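Local atomic coordinates of PppA (Pseudomonas aeruginosa, PDB entry 6JKV), a protein that regulates type VI secretion, probably as a metal-dependent serine/threonine phosphatase of the PP2C family, and binds manganese ions. Residues A[109-112]-A[118-121]; A[141-146]-A[152-157]; A[156-161]-A[195-200]. All blocks are in the same frame, centred on the assembly; numbering follows the deposited sequence.

Overall arrangement
Along the chain interactions 1, 2 and 3 follow in order. Interaction 1 joins helix 89-114 to the start of strand 120-129. Interaction 2 is the hairpin of strands 142-147 and 150-153, at one edge of the other sheet. Interaction 3 begins where that hairpin leaves off and reaches edge strand 197-202 of the sheet used by interaction 1. The centres of interactions 1 and 2 are about 26 Å apart, on opposite sides of the chain's centre. Interactions 2 and 3 share Arg-156 and Asp-157, with centres about 10 Å apart, and touch where Ile-154 packs on Ala-199. Together they tie a flanking helix and both antiparallel sheets of the PP2C fold, which carries the manganese site.

Interaction 1 of 3, residues A[109-112]-A[118-121]; sequences QEAG and VMGS
The side chain of Met-119 reaches from just before strand 120-129 to helix 89-114 and packs on Ala-111. This is the close part of the contact. The methyl CB of Ala-111 lies 3.8 Å from Met-119 SD and 3.9 Å from Met-119 CB, so it touches both the root and the sulfur of the methionine. The sulfur is also 3.8 Å from the backbone N of Ala-111. With CG opposite the backbone N (chi1 -179°) and chi2 also extended, the methionine runs straight out to the helix. It bends only at chi3, the turn about CG-SD that swings the terminal CE aside.

The arrangement belongs to the helix-to-sheet packing of the PP2C fold. Helix 89-114 ends here, and after a short connection the chain enters strand 120-129. Met-119 directly precedes that strand and is buried. It also touches Val-107 and Arg-114 of the same helix, and Val-72 of helix 69-82. The side chain of Met-119 is about 9 Å from Gly-62, a manganese ligand.

The contact is looser at Glu-110. Its CG approaches Met-119 SD at 4.1 Å, and the two side chains pass at a slant. Past CG the glutamate bends at chi2 (69°), and its charge is used within the helix. Glu-110 OE1 forms a salt bridge with Arg-106, and OE2 forms one with Arg-114. On this partly exposed side only the aliphatic part of Glu-110 meets the methionine.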
loop_
_atom_site.group_PDB
_atom_site.type_symbol
_atom_site.label_atom_id
_atom_site.label_comp_id
_atom_site.label_asym_id
_atom_site.label_seq_id
_atom_site.Cartn_x
_atom_site.Cartn_y
_atom_site.Cartn_z
ATOM N N GLN A 109 -18.979 -10.734 5.268
ATOM C CA GLN A 109 -19.715 -12.005 5.494
ATOM C C GLN A 109 -18.974 -12.847 6.545
ATOM O O GLN A 109 -19.625 -13.295 7.513
ATOM C CB GLN A 109 -19.882 -12.754 4.170
ATOM C CG GLN A 109 -20.303 -14.213 4.322
ATOM C CD GLN A 109 -19.793 -15.073 3.191
ATOM O OE1 GLN A 109 -18.593 -15.139 2.946
ATOM N NE2 GLN A 109 -20.700 -15.753 2.502
ATOM N N GLU A 110 -17.661 -13.045 6.368
ATOM C CA GLU A 110 -16.855 -13.936 7.243
ATOM C C GLU A 110 -16.797 -13.358 8.661
ATOM O O GLU A 110 -16.960 -14.130 9.628
ATOM C CB GLU A 110 -15.451 -14.145 6.666
ATOM C CG GLU A 110 -14.594 -15.097 7.486
ATOM C CD GLU A 110 -15.047 -16.547 7.447
ATOM O OE1 GLU A 110 -15.759 -16.918 6.504
ATOM O OE2 GLU A 110 -14.698 -17.297 8.381
ATOM N N ALA A 111 -16.568 -12.048 8.784
ATOM C CA ALA A 111 -16.443 -11.364 10.090
ATOM C C ALA A 111 -17.779 -11.455 10.835
ATOM O O ALA A 111 -17.774 -11.765 12.051
ATOM C CB ALA A 111 -15.998 -9.931 9.897
ATOM N N GLY A 112 -18.886 -11.209 10.131
ATOM C CA GLY A 112 -20.239 -11.366 10.681
ATOM C C GLY A 112 -20.449 -12.773 11.209
ATOM O O GLY A 112 -20.907 -12.914 12.361
ATOM N N VAL A 118 -12.857 -7.131 15.022
ATOM C CA VAL A 118 -11.815 -6.606 14.085
ATOM C C VAL A 118 -11.483 -7.672 13.042
ATOM O O VAL A 118 -11.002 -8.756 13.426
ATOM C CB VAL A 118 -10.546 -6.152 14.828
ATOM C CG1 VAL A 118 -9.623 -5.377 13.899
ATOM C CG2 VAL A 118 -10.880 -5.323 16.056
ATOM N N MET A 119 -11.724 -7.353 11.772
ATOM C CA MET A 119 -11.287 -8.185 10.628
ATOM C C MET A 119 -11.275 -7.302 9.380
ATOM O O MET A 119 -12.342 -7.028 8.809
ATOM C CB MET A 119 -12.202 -9.393 10.429
ATOM C CG MET A 119 -11.774 -10.297 9.275
ATOM S SD MET A 119 -12.802 -11.773 9.084
ATOM C CE MET A 119 -12.405 -12.685 10.572
ATOM N N GLY A 120 -10.098 -6.831 8.996
ATOM C CA GLY A 120 -9.978 -5.975 7.816
ATOM C C GLY A 120 -8.543 -5.777 7.406
ATOM O O GLY A 120 -7.634 -6.400 7.985
ATOM N N SER A 121 -8.346 -4.915 6.422
ATOM C CA SER A 121 -7.004 -4.561 5.928
ATOM C C SER A 121 -7.096 -3.270 5.134
ATOM O O SER A 121 -8.062 -3.082 4.384
ATOM C CB SER A 121 -6.399 -5.671 5.106
ATOM O OG SER A 121 -5.193 -5.242 4.488
#

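Interaction 2 of 3, residues A[141-146]-A[152-157]; sequences SRLYRL and EAISRD
The salt bridge of Arg-142 and Asp-157 is side-on, with NE and NH2 on different oxygens. The arginine chain, extended from CG to NE, carries the guanidinium there. Arg-142 NH2 lies 2.8 Å from Asp-157 OD2, nearly in the guanidinium plane. Arg-142 NE bonds Asp-157 OD1 at 3.1 Å. The two flat groups are 49° apart, so NH2 comes to OD2 from above the carboxylate plane. Arg-142 NH1 bonds Tyr-144 OH at 2.8 Å. Three acceptor atoms, two from Asp-157 and one from Tyr-144, restrict the group's rotation.

Strands 142-147 and 150-153 form an antiparallel beta hairpin, and strand 142-147 pairs on its other side with strand 208-212. Arg-145 and Glu-152 are the hydrogen-bonded pair, Tyr-144 and Ala-153 the non-hydrogen-bonded pair. Beyond Ala-153 the pairing is disturbed as in a classic beta bulge: Leu-143 O accepts from both Ile-154 N and Ser-155 N. Ser-155 OG takes the place of a main-chain acceptor for Leu-143 N, at 2.9 Å. A water links the same hydroxyl to Ser-141 O and Asp-157 OD1.

Arg-145 and Glu-152 run side by side in the same direction and form a second salt bridge. Arg-145 NH2 meets Glu-152 OE1 at 3.1 Å from above the carboxylate plane, while OE1 stays in the guanidinium plane. Leu-143 and Ile-154 lie alongside, Leu-143 CD2 3.8 Å from Ile-154 CB. Both touch Leu-201 of strand 197-202.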
loop_
_atom_site.group_PDB
_atom_site.type_symbol
_atom_site.label_atom_id
_atom_site.label_comp_id
_atom_site.label_asym_id
_atom_site.label_seq_id
_atom_site.Cartn_x
_atom_site.Cartn_y
_atom_site.Cartn_z
ATOM N N SER A 141 -2.040 3.201 4.679
ATOM C CA SER A 141 -0.907 2.759 3.833
ATOM C C SER A 141 -0.752 3.777 2.700
ATOM O O SER A 141 -1.787 4.257 2.179
ATOM C CB SER A 141 -1.112 1.364 3.323
ATOM O OG SER A 141 -1.063 0.411 4.374
ATOM N N ARG A 142 0.487 4.125 2.368
ATOM C CA ARG A 142 0.781 5.324 1.558
ATOM C C ARG A 142 1.438 4.933 0.236
ATOM O O ARG A 142 2.115 3.870 0.149
ATOM C CB ARG A 142 1.657 6.297 2.348
ATOM C CG ARG A 142 0.927 6.954 3.506
ATOM C CD ARG A 142 1.879 7.688 4.417
ATOM N NE ARG A 142 1.185 8.322 5.528
ATOM C CZ ARG A 142 1.645 9.365 6.207
ATOM N NH1 ARG A 142 2.803 9.916 5.883
ATOM N NH2 ARG A 142 0.937 9.860 7.205
ATOM N N LEU A 143 1.204 5.773 -0.768
ATOM C CA LEU A 143 2.029 5.856 -1.989
ATOM C C LEU A 143 2.691 7.233 -2.037
ATOM O O LEU A 143 1.975 8.256 -1.907
ATOM C CB LEU A 143 1.167 5.638 -3.225
ATOM C CG LEU A 143 1.875 5.989 -4.526
ATOM C CD1 LEU A 143 2.849 4.884 -4.912
ATOM C CD2 LEU A 143 0.873 6.257 -5.627
ATOM N N TYR A 144 4.008 7.232 -2.223
ATOM C CA TYR A 144 4.822 8.437 -2.485
ATOM C C TYR A 144 5.412 8.361 -3.893
ATOM O O TYR A 144 5.647 7.257 -4.402
ATOM C CB TYR A 144 5.977 8.553 -1.495
ATOM C CG TYR A 144 5.605 8.789 -0.056
ATOM C CD1 TYR A 144 5.294 7.728 0.781
ATOM C CD2 TYR A 144 5.626 10.061 0.486
ATOM C CE1 TYR A 144 4.989 7.937 2.116
ATOM C CE2 TYR A 144 5.327 10.285 1.816
ATOM C CZ TYR A 144 5.011 9.218 2.634
ATOM O OH TYR A 144 4.732 9.419 3.958
ATOM N N ARG A 145 5.663 9.522 -4.485
ATOM C CA ARG A 145 6.432 9.615 -5.746
ATOM C C ARG A 145 7.703 10.419 -5.493
ATOM O O ARG A 145 7.609 11.508 -4.925
ATOM C CB ARG A 145 5.596 10.249 -6.854
ATOM C CG ARG A 145 6.424 10.640 -8.071
ATOM C CD ARG A 145 5.597 11.146 -9.223
ATOM N NE ARG A 145 4.917 12.379 -8.876
ATOM C CZ ARG A 145 4.009 12.976 -9.635
ATOM N NH1 ARG A 145 3.664 12.444 -10.797
ATOM N NH2 ARG A 145 3.426 14.080 -9.207
ATOM N N LEU A 146 8.848 9.873 -5.898
ATOM C CA LEU A 146 10.123 10.616 -5.956
ATOM C C LEU A 146 10.368 11.030 -7.403
ATOM O O LEU A 146 10.479 10.147 -8.275
ATOM C CB LEU A 146 11.262 9.740 -5.436
ATOM C CG LEU A 146 12.615 10.436 -5.339
ATOM C CD1 LEU A 146 12.652 11.337 -4.119
ATOM C CD2 LEU A 146 13.743 9.423 -5.285
ATOM N N GLU A 152 6.982 13.341 -2.790
ATOM C CA GLU A 152 5.619 13.913 -2.779
ATOM C C GLU A 152 4.629 12.819 -2.422
ATOM O O GLU A 152 4.666 11.755 -3.060
ATOM C CB GLU A 152 5.313 14.520 -4.144
ATOM C CG GLU A 152 3.860 14.879 -4.334
ATOM C CD GLU A 152 3.550 15.428 -5.717
ATOM O OE1 GLU A 152 4.474 15.438 -6.583
ATOM O OE2 GLU A 152 2.382 15.815 -5.941
ATOM N N ALA A 153 3.800 13.078 -1.414
ATOM C CA ALA A 153 2.741 12.164 -0.956
ATOM C C ALA A 153 1.626 12.185 -1.996
ATOM O O ALA A 153 1.111 13.269 -2.286
ATOM C CB ALA A 153 2.243 12.571 0.415
ATOM N N ILE A 154 1.298 11.027 -2.561
ATOM C CA ILE A 154 0.212 10.901 -3.573
ATOM C C ILE A 154 -1.083 10.534 -2.855
ATOM O O ILE A 154 -2.101 11.185 -3.093
ATOM C CB ILE A 154 0.594 9.885 -4.661
ATOM C CG1 ILE A 154 1.922 10.266 -5.325
ATOM C CG2 ILE A 154 -0.525 9.761 -5.680
ATOM C CD1 ILE A 154 1.975 11.694 -5.831
ATOM N N SER A 155 -1.041 9.518 -2.004
ATOM C CA SER A 155 -2.214 9.118 -1.201
ATOM C C SER A 155 -2.302 10.018 0.031
ATOM O O SER A 155 -1.282 10.612 0.423
ATOM C CB SER A 155 -2.166 7.666 -0.820
ATOM O OG SER A 155 -1.087 7.428 0.068
ATOM N N ARG A 156 -3.490 10.094 0.616
ATOM C CA ARG A 156 -3.756 10.840 1.868
ATOM C C ARG A 156 -4.515 9.913 2.816
ATOM O O ARG A 156 -5.576 9.393 2.429
ATOM C CB ARG A 156 -4.549 12.118 1.585
ATOM C CG ARG A 156 -5.346 12.616 2.781
ATOM C CD ARG A 156 -5.909 13.999 2.576
ATOM N NE ARG A 156 -4.863 15.009 2.668
ATOM C CZ ARG A 156 -5.075 16.315 2.635
ATOM N NH1 ARG A 156 -6.306 16.785 2.506
ATOM N NH2 ARG A 156 -4.054 17.151 2.740
ATOM N N ASP A 157 -3.994 9.742 4.029
ATOM C CA ASP A 157 -4.472 8.715 4.984
ATOM C C ASP A 157 -5.982 8.871 5.181
ATOM O O ASP A 157 -6.451 10.009 5.387
ATOM C CB ASP A 157 -3.729 8.816 6.313
ATOM C CG ASP A 157 -2.269 8.379 6.255
ATOM O OD1 ASP A 157 -1.845 7.847 5.204
ATOM O OD2 ASP A 157 -1.560 8.576 7.260
HETATM O O HOH W 1 -2.391 7.097 2.477
HETATM O O HOH W 2 0.332 6.339 7.432
HETATM O O HOH W 3 1.582 9.339 0.927
#

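Interaction 3 of 3, residues A[156-161]-A[195-200]; sequences RDHSYV and ELSEAA
A single polar contact between side chains, His-158 to Ser-197, joins the connection before helix 160-165 to the first residue of strand 197-202. That strand lies at the edge of its antiparallel sheet. The histidine comes from the segment that follows the hairpin of the other sheet, so the contact bridges two parts of the PP2C fold that are distant in sequence. It is small, with 93 Å² buried in all.

His-158 NE2 and Ser-197 OG are 2.8 Å apart and hydrogen-bonded. The hydroxyl approaches the edge of the imidazole, near its plane. It is displaced to one side of the nitrogen: Ser-197 OG is 3.3 Å from His-158 CE1 but 4.0 Å from His-158 CD2. The bond is therefore bent, with an angle of 139°. Ser-197 CB also lies in the ring plane, 3.6 Å from His-158 CE1. The serine hydroxyl stands beside its own backbone N (chi1 -74°), which turns it to the imidazole.

The ring has other neighbours. Arg-156 O lies over one face, 4.1 Å from the ring plane. The ring of Trp-137 meets that of His-158 nearly parallel, while its NE1 bonds Arg-156 O and its backbone pairs with Ser-197.

His-158 ND1 is bonded to the backbone N of Gly-139, so both ring nitrogens have partners and the flip of the imidazole is fixed. A backbone N-H can only donate, so ND1 acts as the acceptor. The geometry at Ser-197 alone would allow either direction. With ND1 accepting, however, a neutral ring would carry its proton on NE2, which would then probably donate to Ser-197 OG.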
loop_
_atom_site.group_PDB
_atom_site.type_symbol
_atom_site.label_atom_id
_atom_site.label_comp_id
_atom_site.label_asym_id
_atom_site.label_seq_id
_atom_site.Cartn_x
_atom_site.Cartn_y
_atom_site.Cartn_z
ATOM N N ARG A 156 -3.490 10.094 0.616
ATOM C CA ARG A 156 -3.756 10.840 1.868
ATOM C C ARG A 156 -4.515 9.913 2.816
ATOM O O ARG A 156 -5.576 9.393 2.429
ATOM C CB ARG A 156 -4.549 12.118 1.585
ATOM C CG ARG A 156 -5.346 12.616 2.781
ATOM C CD ARG A 156 -5.909 13.999 2.576
ATOM N NE ARG A 156 -4.863 15.009 2.668
ATOM C CZ ARG A 156 -5.075 16.315 2.635
ATOM N NH1 ARG A 156 -6.306 16.785 2.506
ATOM N NH2 ARG A 156 -4.054 17.151 2.740
ATOM N N ASP A 157 -3.994 9.742 4.029
ATOM C CA ASP A 157 -4.472 8.715 4.984
ATOM C C ASP A 157 -5.982 8.871 5.181
ATOM O O ASP A 157 -6.451 10.009 5.387
ATOM C CB ASP A 157 -3.729 8.816 6.313
ATOM C CG ASP A 157 -2.269 8.379 6.255
ATOM O OD1 ASP A 157 -1.845 7.847 5.204
ATOM O OD2 ASP A 157 -1.560 8.576 7.260
ATOM N N HIS A 158 -6.714 7.761 5.096
ATOM C CA HIS A 158 -8.103 7.656 5.601
ATOM C C HIS A 158 -8.017 7.344 7.090
ATOM O O HIS A 158 -8.099 6.167 7.468
ATOM C CB HIS A 158 -8.894 6.604 4.829
ATOM C CG HIS A 158 -9.016 6.916 3.380
ATOM N ND1 HIS A 158 -8.607 6.031 2.406
ATOM C CD2 HIS A 158 -9.488 8.009 2.742
ATOM C CE1 HIS A 158 -8.837 6.561 1.225
ATOM N NE2 HIS A 158 -9.375 7.777 1.406
ATOM N N SER A 159 -7.814 8.384 7.892
ATOM C CA SER A 159 -7.554 8.278 9.341
ATOM C C SER A 159 -8.247 9.430 10.058
ATOM O O SER A 159 -8.413 10.520 9.465
ATOM C CB SER A 159 -6.081 8.279 9.638
ATOM O OG SER A 159 -5.546 9.592 9.547
ATOM N N TYR A 160 -8.635 9.163 11.297
ATOM C CA TYR A 160 -9.261 10.154 12.196
ATOM C C TYR A 160 -8.347 11.372 12.321
ATOM O O TYR A 160 -8.847 12.511 12.234
ATOM C CB TYR A 160 -9.514 9.537 13.569
ATOM C CG TYR A 160 -10.430 10.368 14.419
ATOM C CD1 TYR A 160 -11.801 10.330 14.220
ATOM C CD2 TYR A 160 -9.931 11.210 15.396
ATOM C CE1 TYR A 160 -12.660 11.094 14.991
ATOM C CE2 TYR A 160 -10.776 11.972 16.185
ATOM C CZ TYR A 160 -12.144 11.922 15.970
ATOM O OH TYR A 160 -12.997 12.661 16.736
ATOM N N VAL A 161 -7.051 11.121 12.527
ATOM C CA VAL A 161 -6.008 12.175 12.651
ATOM C C VAL A 161 -6.049 13.039 11.390
ATOM O O VAL A 161 -6.132 14.258 11.533
ATOM C CB VAL A 161 -4.608 11.577 12.897
ATOM C CG1 VAL A 161 -3.527 12.650 12.891
ATOM C CG2 VAL A 161 -4.570 10.807 14.202
ATOM N N GLU A 195 -15.391 2.472 -0.112
ATOM C CA GLU A 195 -15.167 3.684 -0.929
ATOM C C GLU A 195 -13.660 3.841 -1.105
ATOM O O GLU A 195 -12.991 4.164 -0.107
ATOM C CB GLU A 195 -15.776 4.916 -0.260
ATOM C CG GLU A 195 -17.179 4.704 0.297
ATOM C CD GLU A 195 -18.293 5.304 -0.549
ATOM O OE1 GLU A 195 -19.497 5.138 -0.182
ATOM O OE2 GLU A 195 -17.959 5.943 -1.584
ATOM N N LEU A 196 -13.153 3.590 -2.315
ATOM C CA LEU A 196 -11.715 3.734 -2.637
ATOM C C LEU A 196 -11.437 5.169 -3.081
ATOM O O LEU A 196 -12.245 5.733 -3.838
ATOM C CB LEU A 196 -11.329 2.756 -3.745
ATOM C CG LEU A 196 -11.259 1.285 -3.348
ATOM C CD1 LEU A 196 -11.468 0.407 -4.571
ATOM C CD2 LEU A 196 -9.923 0.961 -2.690
ATOM N N SER A 197 -10.325 5.731 -2.623
ATOM C CA SER A 197 -9.781 6.991 -3.168
ATOM C C SER A 197 -8.895 6.638 -4.356
ATOM O O SER A 197 -8.281 5.553 -4.348
ATOM C CB SER A 197 -9.068 7.780 -2.121
ATOM O OG SER A 197 -10.004 8.382 -1.237
ATOM N N GLU A 198 -8.875 7.511 -5.358
ATOM C CA GLU A 198 -8.107 7.304 -6.606
ATOM C C GLU A 198 -7.327 8.578 -6.926
ATOM O O GLU A 198 -7.852 9.692 -6.711
ATOM C CB GLU A 198 -9.043 6.934 -7.754
ATOM C CG GLU A 198 -8.305 6.509 -9.015
ATOM C CD GLU A 198 -9.211 6.182 -10.188
ATOM O OE1 GLU A 198 -10.413 6.001 -9.967
ATOM O OE2 GLU A 198 -8.708 6.136 -11.324
ATOM N N ALA A 199 -6.104 8.412 -7.418
ATOM C CA ALA A 199 -5.293 9.516 -7.971
ATOM C C ALA A 199 -4.620 9.033 -9.247
ATOM O O ALA A 199 -3.968 7.971 -9.221
ATOM C CB ALA A 199 -4.284 9.999 -6.959
ATOM N N ALA A 200 -4.792 9.787 -10.330
ATOM C CA ALA A 200 -4.129 9.527 -11.622
ATOM C C ALA A 200 -2.743 10.172 -11.602
ATOM O O ALA A 200 -2.580 11.242 -10.977
ATOM C CB ALA A 200 -4.955 10.052 -12.764
#